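PDB 5A29: exopolygalacturonate lyase from Vibrio vulnificus, which probably cleaves polygalacturonate (pectate) by beta-elimination from chain ends, as a manganese-binding enzyme of polysaccharide lyase family 2. Local coordinates for residues A[308-316]-A[393-401]; A[386-394]-A[402-410]. One frame throughout, in Å; residues are numbered along the deposited sequence. Where two conformers were deposited one is given.

Interaction 1 of 2, residues A[308-316]-A[393-401]. With SRT (S,R meso-tartaric acid), chain Q.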
ATOM      1  N   ARG A 308     -16.450   8.580 -15.305  1.00 18.22           N
ATOM      2  CA  ARG A 308     -17.278   8.976 -14.116  1.00 18.66           C
ATOM      3  C   ARG A 308     -17.044  10.389 -13.673  1.00 17.44           C
ATOM      4  O   ARG A 308     -17.960  11.053 -13.146  1.00 19.06           O
ATOM      5  CB  ARG A 308     -16.971   8.022 -12.969  1.00 17.49           C
ATOM      6  CG  ARG A 308     -17.790   6.727 -13.039  1.00 18.24           C
ATOM      7  CD  ARG A 308     -17.290   5.624 -13.985  1.00 22.90           C
ATOM      8  NE  ARG A 308     -15.895   5.209 -13.683  1.00 22.79           N
ATOM      9  CZ  ARG A 308     -15.552   4.141 -12.960  1.00 21.36           C
ATOM     10  NH1 ARG A 308     -16.465   3.374 -12.360  1.00 19.04           N
ATOM     11  NH2 ARG A 308     -14.260   3.831 -12.805  1.00 21.45           N
ATOM     12  N   ALA A 309     -15.824  10.901 -13.893  1.00 16.55           N
ATOM     13  CA  ALA A 309     -15.579  12.265 -13.540  1.00 17.56           C
ATOM     14  C   ALA A 309     -16.320  13.170 -14.534  1.00 19.09           C
ATOM     15  O   ALA A 309     -16.814  14.257 -14.168  1.00 19.95           O
ATOM     16  CB  ALA A 309     -14.053  12.599 -13.549  1.00 14.78           C
ATOM     17  N   ALA A 310     -16.309  12.798 -15.818  1.00 19.96           N
ATOM     18  CA  ALA A 310     -16.949  13.666 -16.853  1.00 19.62           C
ATOM     19  C   ALA A 310     -18.451  13.712 -16.515  1.00 19.02           C
ATOM     20  O   ALA A 310     -19.048  14.765 -16.588  1.00 22.79           O
ATOM     21  CB  ALA A 310     -16.755  13.047 -18.268  1.00 17.75           C
ATOM     22  N   ARG A 311     -19.020  12.586 -16.088  1.00 17.17           N
ATOM     23  CA  ARG A 311     -20.417  12.568 -15.645  1.00 19.42           C
ATOM     24  C   ARG A 311     -20.703  13.470 -14.474  1.00 24.52           C
ATOM     25  O   ARG A 311     -21.617  14.304 -14.526  1.00 21.05           O
ATOM     26  CB  ARG A 311     -20.905  11.179 -15.347  1.00 18.33           C
ATOM     27  CG  ARG A 311     -21.101  10.319 -16.620  1.00 19.36           C
ATOM     28  CD  ARG A 311     -21.466   8.873 -16.293  1.00 18.72           C
ATOM     29  NE  ARG A 311     -22.789   8.781 -15.641  1.00 21.52           N
ATOM     30  CZ  ARG A 311     -23.213   7.751 -14.903  1.00 21.47           C
ATOM     31  NH1 ARG A 311     -22.482   6.623 -14.722  1.00 19.66           N
ATOM     32  NH2 ARG A 311     -24.428   7.802 -14.379  1.00 21.24           N
ATOM     33  N   GLN A 312     -19.901  13.352 -13.413  1.00 20.65           N
ATOM     34  CA  GLN A 312     -20.205  14.139 -12.179  1.00 20.61           C
ATOM     35  C   GLN A 312     -19.760  15.569 -12.181  1.00 23.08           C
ATOM     36  O   GLN A 312     -20.455  16.414 -11.612  1.00 21.59           O
ATOM     37  CB  GLN A 312     -19.633  13.391 -10.940  1.00 20.05           C
ATOM     38  CG  GLN A 312     -20.040  14.065  -9.570  1.00 19.01           C
ATOM     39  CD  GLN A 312     -19.838  13.064  -8.472  1.00 19.85           C
ATOM     40  OE1 GLN A 312     -19.062  12.144  -8.649  1.00 18.94           O
ATOM     41  NE2 GLN A 312     -20.609  13.152  -7.380  1.00 19.71           N
ATOM     42  N   PHE A 313     -18.604  15.877 -12.819  1.00 20.23           N
ATOM     43  CA  PHE A 313     -17.999  17.197 -12.805  1.00 22.83           C
ATOM     44  C   PHE A 313     -17.964  17.928 -14.159  1.00 21.88           C
ATOM     45  O   PHE A 313     -17.737  19.138 -14.184  1.00 21.81           O
ATOM     46  CB  PHE A 313     -16.540  17.098 -12.298  1.00 20.54           C
ATOM     47  CG  PHE A 313     -16.431  16.576 -10.858  1.00 19.93           C
ATOM     48  CD1 PHE A 313     -16.733  17.427  -9.789  1.00 25.73           C
ATOM     49  CD2 PHE A 313     -16.023  15.278 -10.607  1.00 22.15           C
ATOM     50  CE1 PHE A 313     -16.581  16.989  -8.457  1.00 24.64           C
ATOM     51  CE2 PHE A 313     -15.903  14.820  -9.277  1.00 24.69           C
ATOM     52  CZ  PHE A 313     -16.203  15.680  -8.225  1.00 21.48           C
ATOM     53  N   GLY A 314     -18.059  17.151 -15.240  1.00 23.75           N
ATOM     54  CA  GLY A 314     -17.901  17.692 -16.632  1.00 21.66           C
ATOM     55  C   GLY A 314     -18.759  18.910 -16.961  1.00 25.67           C
ATOM     56  O   GLY A 314     -18.250  19.875 -17.516  1.00 24.88           O
ATOM     57  N   PRO A 315     -20.040  18.910 -16.548  1.00 29.34           N
ATOM     58  CA  PRO A 315     -20.919  20.073 -16.837  1.00 30.28           C
ATOM     59  C   PRO A 315     -20.354  21.379 -16.313  1.00 37.24           C
ATOM     60  O   PRO A 315     -20.359  22.373 -17.030  1.00 36.84           O
ATOM     61  CB  PRO A 315     -22.224  19.709 -16.099  1.00 30.09           C
ATOM     62  CG  PRO A 315     -22.250  18.219 -16.145  1.00 29.65           C
ATOM     63  CD  PRO A 315     -20.802  17.810 -15.905  1.00 28.22           C
ATOM     64  N   GLU A 316     -19.789  21.394 -15.106  1.00 31.33           N
ATOM     65  CA  GLU A 316     -19.179  22.622 -14.638  1.00 27.94           C
ATOM     66  C   GLU A 316     -17.710  22.809 -15.043  1.00 31.66           C
ATOM     67  O   GLU A 316     -17.294  23.910 -15.304  1.00 32.60           O
ATOM     68  CB  GLU A 316     -19.295  22.763 -13.107  1.00 30.53           C
ATOM     69  CG  GLU A 316     -20.733  22.843 -12.604  1.00 36.12           C
ATOM     70  CD  GLU A 316     -21.483  21.504 -12.611  1.00 37.22           C
ATOM     71  OE1 GLU A 316     -20.822  20.415 -12.515  1.00 35.73           O
ATOM     72  OE2 GLU A 316     -22.754  21.517 -12.701  1.00 36.66           O
ATOM     73  N   LEU A 393     -20.749  18.948  -3.803  1.00 20.19           N
ATOM     74  CA  LEU A 393     -20.876  18.329  -5.118  1.00 21.99           C
ATOM     75  C   LEU A 393     -22.289  18.685  -5.686  1.00 26.00           C
ATOM     76  O   LEU A 393     -23.306  18.613  -4.985  1.00 22.18           O
ATOM     77  CB  LEU A 393     -20.751  16.808  -5.042  1.00 22.15           C
ATOM     78  CG  LEU A 393     -19.391  16.286  -4.496  1.00 19.30           C
ATOM     79  CD1 LEU A 393     -19.229  14.822  -4.763  1.00 21.09           C
ATOM     80  CD2 LEU A 393     -18.229  17.068  -5.131  1.00 19.57           C
ATOM     81  N   ALA A 394     -22.341  18.969  -6.977  1.00 23.24           N
ATOM     82  CA  ALA A 394     -23.596  19.426  -7.650  1.00 28.20           C
ATOM     83  C   ALA A 394     -24.582  18.320  -7.909  1.00 24.59           C
ATOM     84  O   ALA A 394     -25.773  18.582  -7.998  1.00 26.90           O
ATOM     85  CB  ALA A 394     -23.263  20.207  -8.953  1.00 26.03           C
ATOM     86  N   ARG A 395     -24.132  17.065  -8.003  1.00 21.45           N
ATOM     87  CA  ARG A 395     -24.980  15.941  -8.278  1.00 23.57           C
ATOM     88  C   ARG A 395     -24.313  14.695  -7.751  1.00 25.17           C
ATOM     89  O   ARG A 395     -23.118  14.725  -7.478  1.00 21.17           O
ATOM     90  CB  ARG A 395     -25.182  15.767  -9.834  1.00 24.99           C
ATOM     91  CG  ARG A 395     -23.873  15.553 -10.657  1.00 24.44           C
ATOM     92  CD  ARG A 395     -24.105  15.710 -12.204  1.00 23.31           C
ATOM     93  NE  ARG A 395     -24.602  17.057 -12.535  1.00 21.97           N
ATOM     94  CZ  ARG A 395     -23.864  18.143 -12.604  1.00 24.21           C
ATOM     95  NH1 ARG A 395     -22.545  18.125 -12.298  1.00 25.14           N
ATOM     96  NH2 ARG A 395     -24.438  19.296 -12.879  1.00 27.31           N
ATOM     97  N   ASP A 396     -25.063  13.610  -7.643  1.00 21.24           N
ATOM     98  CA  ASP A 396     -24.500  12.343  -7.223  1.00 23.79           C
ATOM     99  C   ASP A 396     -23.547  11.806  -8.287  1.00 26.40           C
ATOM    100  O   ASP A 396     -23.675  12.144  -9.480  1.00 21.47           O
ATOM    101  CB  ASP A 396     -25.562  11.269  -7.073  1.00 24.84           C
ATOM    102  CG  ASP A 396     -26.653  11.592  -6.013  1.00 33.67           C
ATOM    103  OD1 ASP A 396     -26.340  12.128  -4.930  1.00 27.87           O
ATOM    104  OD2 ASP A 396     -27.802  11.151  -6.239  1.00 31.62           O
ATOM    105  N   GLY A 397     -22.663  10.899  -7.863  1.00 21.11           N
ATOM    106  CA  GLY A 397     -21.809  10.181  -8.827  1.00 20.28           C
ATOM    107  C   GLY A 397     -20.775   9.385  -8.039  1.00 24.35           C
ATOM    108  O   GLY A 397     -20.878   9.154  -6.819  1.00 21.76           O
ATOM    109  N   TYR A 398     -19.768   8.967  -8.780  1.00 19.13           N
ATOM    110  CA  TYR A 398     -18.754   8.075  -8.293  1.00 20.25           C
ATOM    111  C   TYR A 398     -17.966   8.739  -7.158  1.00 17.44           C
ATOM    112  O   TYR A 398     -17.457   8.028  -6.342  1.00 20.74           O
ATOM    113  CB  TYR A 398     -17.799   7.808  -9.486  1.00 17.23           C
ATOM    114  CG  TYR A 398     -16.717   6.781  -9.278  1.00 18.97           C
ATOM    115  CD1 TYR A 398     -17.021   5.441  -9.044  1.00 17.73           C
ATOM    116  CD2 TYR A 398     -15.384   7.144  -9.481  1.00 20.85           C
ATOM    117  CE1 TYR A 398     -16.043   4.481  -8.938  1.00 21.32           C
ATOM    118  CE2 TYR A 398     -14.380   6.179  -9.407  1.00 23.50           C
ATOM    119  CZ  TYR A 398     -14.711   4.869  -9.097  1.00 23.13           C
ATOM    120  OH  TYR A 398     -13.724   3.930  -9.018  1.00 22.96           O
ATOM    121  N   TYR A 399     -17.829  10.052  -7.144  1.00 16.44           N
ATOM    122  CA  TYR A 399     -16.943  10.666  -6.141  1.00 20.20           C
ATOM    123  C   TYR A 399     -17.770  11.094  -4.921  1.00 23.82           C
ATOM    124  O   TYR A 399     -17.217  11.619  -3.982  1.00 18.38           O
ATOM    125  CB  TYR A 399     -16.193  11.847  -6.712  1.00 16.58           C
ATOM    126  CG  TYR A 399     -15.332  11.362  -7.878  1.00 19.11           C
ATOM    127  CD1 TYR A 399     -14.039  10.880  -7.643  1.00 20.01           C
ATOM    128  CD2 TYR A 399     -15.846  11.319  -9.209  1.00 18.49           C
ATOM    129  CE1 TYR A 399     -13.231  10.380  -8.682  1.00 18.63           C
ATOM    130  CE2 TYR A 399     -15.047  10.871 -10.245  1.00 17.76           C
ATOM    131  CZ  TYR A 399     -13.726  10.409  -9.981  1.00 20.29           C
ATOM    132  OH  TYR A 399     -12.925   9.890 -11.010  1.00 19.03           O
ATOM    133  N   GLY A 400     -19.049  10.745  -4.899  1.00 20.35           N
ATOM    134  CA  GLY A 400     -19.800  11.086  -3.666  1.00 21.23           C
ATOM    135  C   GLY A 400     -21.245  11.466  -3.998  1.00 25.62           C
ATOM    136  O   GLY A 400     -21.542  11.799  -5.133  1.00 23.07           O
ATOM    137  N   PRO A 401     -22.121  11.515  -2.975  1.00 24.60           N
ATOM    138  CA  PRO A 401     -23.491  12.023  -3.165  1.00 20.27           C
ATOM    139  C   PRO A 401     -23.501  13.492  -3.393  1.00 19.26           C
ATOM    140  O   PRO A 401     -22.573  14.242  -3.018  1.00 18.24           O
ATOM    141  CB  PRO A 401     -24.188  11.716  -1.783  1.00 20.76           C
ATOM    142  CG  PRO A 401     -23.033  11.811  -0.803  1.00 24.32           C
ATOM    143  CD  PRO A 401     -21.818  11.198  -1.557  1.00 23.63           C
TER
HETATM  144  O1  SRT Q1018     -15.241  -0.484 -14.189  1.00 38.30           O
HETATM  145  O11 SRT Q1018     -17.098   0.041 -13.045  1.00 27.90           O
HETATM  146  C1  SRT Q1018     -15.887  -0.222 -13.126  1.00 35.39           C
HETATM  147  C2  SRT Q1018     -15.265  -0.207 -11.750  1.00 35.25           C
HETATM  148  O2  SRT Q1018     -15.780  -1.242 -10.926  1.00 29.97           O
HETATM  149  C3  SRT Q1018     -13.816   0.120 -11.560  1.00 29.68           C
HETATM  150  O3  SRT Q1018     -14.171   1.456 -11.234  1.00 30.46           O
HETATM  151  C4  SRT Q1018     -13.251  -0.528 -10.272  1.00 28.38           C
HETATM  152  O4  SRT Q1018     -13.254   0.195  -9.242  1.00 29.86           O
HETATM  153  O41 SRT Q1018     -12.850  -1.745 -10.312  1.00 29.30           O
HETATM  154  O   HOH W   1     -19.902   9.473 -11.562  1.00 19.44           O
HETATM  155  O   HOH W   2     -20.759  17.492  -9.002  1.00 35.25           O
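The guanidinium of Arg-308 lies flat over one face of the Tyr-398 ring, in a cation-pi stack with the planes 25° apart and CZ 4.1 Å from the ring centroid. Bends at chi2 (81°) and chi3 (57°) bring the guanidinium over the ring. Arg-308 NH1 and NH2 both bond O3 of meso-tartrate at the guanidinium edge, NH2 at 2.8 Å, while NE is salt-bridged to Glu-323, fixing the group's rotation.

Hydrogen bonding centres on Gln-312, whose extended side chain carries its amide into the loop. Gln-312 OE1 accepts from Tyr-399 N on a lone pair (2.9 Å), and Gln-312 NE2 donates to Arg-395 O (3.0 Å) and Gly-400 O (2.8 Å), so three bonds set the amide's orientation.

Arg-395 NH1 and NH2 form an end-on salt bridge with the syn lone pairs of Glu-316 OE1 and OE2, nearly coplanar; Arg-395 NH1 also reaches Gln-312 O (2.8 Å) from above the carbonyl plane, and Pro-315 CG packs over one guanidinium face.

Among apolar contacts, Phe-313 touches Leu-393 CD2 and, through CE2, Tyr-399 CD2 (3.5 Å).

Helix 308-317 and the type I turn Gly-397 to Gly-400 thus bring Arg-308 and Tyr-398 together in a tartrate-binding pocket.

Interaction 2 of 2, residues A[386-394]-A[402-410]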
ATOM      1  N   THR A 386      -7.117  23.099 -10.401  1.00 23.32           N
ATOM      2  CA  THR A 386      -8.456  23.589 -10.042  1.00 25.97           C
ATOM      3  C   THR A 386      -8.819  22.918  -8.704  1.00 23.65           C
ATOM      4  O   THR A 386      -8.815  21.693  -8.617  1.00 21.04           O
ATOM      5  CB  THR A 386      -9.523  23.167 -11.055  1.00 23.98           C
ATOM      6  OG1 THR A 386      -9.217  23.764 -12.304  1.00 28.84           O
ATOM      7  CG2 THR A 386     -10.923  23.705 -10.633  1.00 27.63           C
ATOM      8  N   SER A 387      -9.227  23.726  -7.730  1.00 23.12           N
ATOM      9  CA  SER A 387      -9.608  23.215  -6.389  1.00 25.70           C
ATOM     10  C   SER A 387     -11.146  23.117  -6.245  1.00 25.95           C
ATOM     11  O   SER A 387     -11.898  23.991  -6.684  1.00 24.04           O
ATOM     12  CB  SER A 387      -9.011  24.142  -5.323  1.00 26.40           C
ATOM     13  OG  SER A 387      -9.492  23.768  -4.023  1.00 28.19           O
ATOM     14  N   ILE A 388     -11.632  22.052  -5.639  1.00 24.25           N
ATOM     15  CA  ILE A 388     -13.033  22.018  -5.276  1.00 23.80           C
ATOM     16  C   ILE A 388     -13.215  22.177  -3.764  1.00 23.14           C
ATOM     17  O   ILE A 388     -14.266  21.790  -3.239  1.00 23.25           O
ATOM     18  CB  ILE A 388     -13.701  20.706  -5.731  1.00 24.17           C
ATOM     19  CG1 ILE A 388     -13.123  19.467  -5.002  1.00 25.44           C
ATOM     20  CG2 ILE A 388     -13.498  20.571  -7.230  1.00 31.36           C
ATOM     21  CD1 ILE A 388     -13.940  18.197  -5.213  1.00 27.58           C
ATOM     22  N   GLU A 389     -12.184  22.666  -3.097  1.00 20.95           N
ATOM     23  CA  GLU A 389     -12.185  22.824  -1.633  1.00 25.44           C
ATOM     24  C   GLU A 389     -13.484  23.535  -1.150  1.00 26.20           C
ATOM     25  O   GLU A 389     -13.755  24.677  -1.540  1.00 23.96           O
ATOM     26  CB  GLU A 389     -10.952  23.650  -1.194  1.00 24.56           C
ATOM     27  CG  GLU A 389     -10.790  23.640   0.327  1.00 26.59           C
ATOM     28  CD  GLU A 389      -9.620  24.453   0.835  1.00 34.45           C
ATOM     29  OE1 GLU A 389      -8.877  25.066   0.037  1.00 38.98           O
ATOM     30  OE2 GLU A 389      -9.498  24.576   2.077  1.00 44.49           O
ATOM     31  N   GLY A 390     -14.275  22.860  -0.319  1.00 26.14           N
ATOM     32  CA  GLY A 390     -15.436  23.528   0.295  1.00 25.79           C
ATOM     33  C   GLY A 390     -16.678  23.524  -0.581  1.00 29.73           C
ATOM     34  O   GLY A 390     -17.715  23.989  -0.153  1.00 25.13           O
ATOM     35  N   ILE A 391     -16.591  23.077  -1.844  1.00 24.43           N
ATOM     36  CA  ILE A 391     -17.756  23.210  -2.739  1.00 25.07           C
ATOM     37  C   ILE A 391     -18.634  21.937  -2.742  1.00 24.62           C
ATOM     38  O   ILE A 391     -18.185  20.848  -3.135  1.00 24.83           O
ATOM     39  CB  ILE A 391     -17.261  23.537  -4.184  1.00 28.46           C
ATOM     40  CG1 ILE A 391     -16.366  24.794  -4.174  1.00 29.05           C
ATOM     41  CG2 ILE A 391     -18.419  23.697  -5.149  1.00 30.87           C
ATOM     42  CD1 ILE A 391     -15.720  25.121  -5.532  1.00 35.00           C
ATOM     43  N   PRO A 392     -19.921  22.059  -2.336  1.00 25.08           N
ATOM     44  CA  PRO A 392     -20.725  20.833  -2.236  1.00 25.65           C
ATOM     45  C   PRO A 392     -20.864  20.253  -3.653  1.00 24.79           C
ATOM     46  O   PRO A 392     -21.042  21.025  -4.598  1.00 29.08           O
ATOM     47  CB  PRO A 392     -22.069  21.338  -1.710  1.00 25.42           C
ATOM     48  CG  PRO A 392     -21.729  22.641  -1.008  1.00 27.95           C
ATOM     49  CD  PRO A 392     -20.612  23.255  -1.814  1.00 25.68           C
ATOM     50  N   LEU A 393     -20.749  18.948  -3.803  1.00 20.19           N
ATOM     51  CA  LEU A 393     -20.876  18.329  -5.118  1.00 21.99           C
ATOM     52  C   LEU A 393     -22.289  18.685  -5.686  1.00 26.00           C
ATOM     53  O   LEU A 393     -23.306  18.613  -4.985  1.00 22.18           O
ATOM     54  CB  LEU A 393     -20.751  16.808  -5.042  1.00 22.15           C
ATOM     55  CG  LEU A 393     -19.391  16.286  -4.496  1.00 19.30           C
ATOM     56  CD1 LEU A 393     -19.229  14.822  -4.763  1.00 21.09           C
ATOM     57  CD2 LEU A 393     -18.229  17.068  -5.131  1.00 19.57           C
ATOM     58  N   ALA A 394     -22.341  18.969  -6.977  1.00 23.24           N
ATOM     59  CA  ALA A 394     -23.596  19.426  -7.650  1.00 28.20           C
ATOM     60  C   ALA A 394     -24.582  18.320  -7.909  1.00 24.59           C
ATOM     61  O   ALA A 394     -25.773  18.582  -7.998  1.00 26.90           O
ATOM     62  CB  ALA A 394     -23.263  20.207  -8.953  1.00 26.03           C
ATOM     63  N   LYS A 402     -24.600  13.990  -3.985  1.00 19.07           N
ATOM     64  CA  LYS A 402     -24.790  15.410  -4.063  1.00 19.84           C
ATOM     65  C   LYS A 402     -24.701  16.046  -2.637  1.00 20.78           C
ATOM     66  O   LYS A 402     -25.223  15.460  -1.668  1.00 20.98           O
ATOM     67  CB  LYS A 402     -26.218  15.641  -4.587  1.00 23.08           C
ATOM     68  CG  LYS A 402     -26.680  17.081  -4.651  1.00 24.47           C
ATOM     69  CD  LYS A 402     -27.989  17.040  -5.507  1.00 33.73           C
ATOM     70  CE  LYS A 402     -28.930  18.177  -5.213  1.00 43.16           C
ATOM     71  NZ  LYS A 402     -28.210  19.404  -5.591  1.00 41.76           N
ATOM     72  N   GLY A 403     -24.030  17.174  -2.533  1.00 21.68           N
ATOM     73  CA  GLY A 403     -23.821  17.870  -1.220  1.00 20.89           C
ATOM     74  C   GLY A 403     -22.563  17.466  -0.449  1.00 18.83           C
ATOM     75  O   GLY A 403     -22.255  18.080   0.553  1.00 18.51           O
ATOM     76  N   ARG A 404     -21.886  16.394  -0.865  1.00 20.40           N
ATOM     77  CA  ARG A 404     -20.598  16.052  -0.229  0.50 18.93           C
ATOM     78  C   ARG A 404     -19.630  17.226  -0.386  1.00 20.01           C
ATOM     79  O   ARG A 404     -19.620  17.955  -1.420  1.00 19.79           O
ATOM     80  CB  ARG A 404     -19.970  14.769  -0.817  0.50 19.85           C
ATOM     81  CG  ARG A 404     -18.655  14.475  -0.090  0.50 22.00           C
ATOM     82  CD  ARG A 404     -17.914  13.242  -0.549  0.50 21.42           C
ATOM     83  NE  ARG A 404     -18.568  12.022  -0.106  0.50 22.92           N
ATOM     84  CZ  ARG A 404     -18.170  10.818  -0.501  0.50 20.51           C
ATOM     85  NH1 ARG A 404     -17.112  10.748  -1.312  0.50 12.18           N
ATOM     86  NH2 ARG A 404     -18.848   9.717  -0.097  0.50 20.40           N
ATOM     87  N   VAL A 405     -18.804  17.436   0.639  1.00 19.04           N
ATOM     88  CA  VAL A 405     -17.864  18.491   0.631  1.00 18.04           C
ATOM     89  C   VAL A 405     -16.524  17.860   0.899  1.00 19.08           C
ATOM     90  O   VAL A 405     -16.392  17.069   1.844  1.00 18.94           O
ATOM     91  CB  VAL A 405     -18.217  19.572   1.723  1.00 18.16           C
ATOM     92  CG1 VAL A 405     -17.074  20.558   1.865  1.00 19.10           C
ATOM     93  CG2 VAL A 405     -19.423  20.412   1.238  1.00 17.79           C
ATOM     94  N   PHE A 406     -15.522  18.218   0.081  1.00 19.48           N
ATOM     95  CA  PHE A 406     -14.114  17.808   0.327  1.00 20.65           C
ATOM     96  C   PHE A 406     -13.407  19.049   0.887  1.00 19.88           C
ATOM     97  O   PHE A 406     -13.453  20.111   0.286  1.00 22.61           O
ATOM     98  CB  PHE A 406     -13.422  17.397  -1.007  1.00 20.29           C
ATOM     99  CG  PHE A 406     -13.906  16.101  -1.536  1.00 21.69           C
ATOM    100  CD1 PHE A 406     -13.392  14.922  -1.076  1.00 20.64           C
ATOM    101  CD2 PHE A 406     -14.924  16.063  -2.512  1.00 18.90           C
ATOM    102  CE1 PHE A 406     -13.833  13.673  -1.585  1.00 22.24           C
ATOM    103  CE2 PHE A 406     -15.375  14.823  -3.003  1.00 21.49           C
ATOM    104  CZ  PHE A 406     -14.843  13.632  -2.543  1.00 20.54           C
ATOM    105  N   ASN A 407     -12.878  18.932   2.097  1.00 18.97           N
ATOM    106  CA  ASN A 407     -12.099  20.009   2.744  1.00 19.02           C
ATOM    107  C   ASN A 407     -10.616  19.758   2.463  1.00 22.73           C
ATOM    108  O   ASN A 407     -10.231  18.640   2.039  1.00 20.90           O
ATOM    109  CB  ASN A 407     -12.326  19.951   4.272  1.00 19.25           C
ATOM    110  CG  ASN A 407     -13.773  20.362   4.651  1.00 22.81           C
ATOM    111  OD1 ASN A 407     -14.482  19.621   5.356  1.00 28.45           O
ATOM    112  ND2 ASN A 407     -14.204  21.465   4.127  1.00 17.91           N
ATOM    113  N   ALA A 408      -9.779  20.776   2.679  1.00 21.87           N
ATOM    114  CA  ALA A 408      -8.301  20.526   2.675  1.00 21.19           C
ATOM    115  C   ALA A 408      -8.022  19.559   3.822  1.00 26.92           C
ATOM    116  O   ALA A 408      -8.711  19.621   4.817  1.00 27.88           O
ATOM    117  CB  ALA A 408      -7.569  21.834   2.846  1.00 20.30           C
ATOM    118  N   HIS A 409      -7.165  18.562   3.613  1.00 24.23           N
ATOM    119  CA  HIS A 409      -6.966  17.447   4.558  0.50 30.06           C
ATOM    120  C   HIS A 409      -5.545  17.552   5.121  1.00 31.17           C
ATOM    121  O   HIS A 409      -4.638  17.930   4.414  1.00 23.32           O
ATOM    122  CB  HIS A 409      -7.166  16.105   3.818  0.50 30.76           C
ATOM    123  CG  HIS A 409      -6.483  14.916   4.450  0.50 29.95           C
ATOM    124  ND1 HIS A 409      -7.011  14.228   5.530  0.50 28.83           N
ATOM    125  CD2 HIS A 409      -5.364  14.236   4.082  0.50 27.76           C
ATOM    126  CE1 HIS A 409      -6.217  13.214   5.834  0.50 32.42           C
ATOM    127  NE2 HIS A 409      -5.218  13.187   4.963  0.50 29.25           N
ATOM    128  N   LYS A 410      -5.337  17.271   6.402  1.00 35.55           N
ATOM    129  CA  LYS A 410      -3.906  17.047   6.858  1.00 47.87           C
ATOM    130  C   LYS A 410      -3.854  15.694   7.470  1.00 49.57           C
ATOM    131  O   LYS A 410      -4.571  15.510   8.466  1.00 51.27           O
ATOM    132  CB  LYS A 410      -3.508  18.026   7.928  1.00 49.58           C
TER
HETATM  133  O   HOH W   3     -15.942  19.474  -2.398  1.00 21.88           O
HETATM  134  O   HOH W   4     -25.264  20.523  -4.070  1.00 37.98           O
HETATM  135  O   HOH W   5     -26.771  21.045  -7.867  1.00 48.12           O
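Leu-393 and Arg-404 are joined backbone to backbone, Leu-393 N donating to Arg-404 O at 2.8 Å. Leu-393 O in turn accepts from Gly-403 N (2.9 Å), so the leucine is gripped at both its amide and its carbonyl. Its side chain runs alongside that of Arg-404, with CD1 4.0 Å from Arg-404 CB, while CD2 lies at the edge of the Phe-406 ring.

Phe-406 points the same way as Ile-388, and its CD2 touches Ile-388 CD1 at 3.6 Å. With Ile-388 CG1 between the backbone N and the carbonyl carbon (chi1 65°), CD1 is turned to the ring. Phe-328 meets the same ring, and Pro-380 also packs on this phenylalanine. Phe-406 O receives a nearly straight bond from Gly-390 N (2.9 Å, 172°), and Phe-406 N donates to a water that itself donates to Ile-388 O and Ile-391 O across the type II turn Ile-388 to Ile-391.

Glu-389, just inside that turn, extends along the other segment until OE2 lies 3.4 Å from Ala-408 CB. Pro-392 CG packs against Val-405 CG2, alongside it and pointing the same way.

The polar bonding is thus mainly that of main chain and bridging water: three backbone hydrogen bonds hold two irregular, antiparallel segments together, with apolar packing from Leu-393, Phe-406 and Ile-388 and from the Pro-392 and Val-405 pair.

How the interactions relate
The centres of the two interactions are about 12 Å apart, on the same side of the chain's centre. Their segments alternate along the sequence as 308-316, 386-394, 393-401 and 402-410, and Leu-393 and Ala-394 belong to both. Three of the four segments form one continuous excursion between strand 377-378 and helix 417-426: interaction 2 pairs its two limbs, while interaction 1 sets the turn between them against helix 308-317. Asp-396 OD1, probably hydrogen-bonded to Lys-402 N at 2.7 Å, ties the two contacts directly. The excursion is thus closed upon itself at its surface-exposed limbs and fastened to a helix near its tip, where Tyr-398 reaches a tartrate pocket.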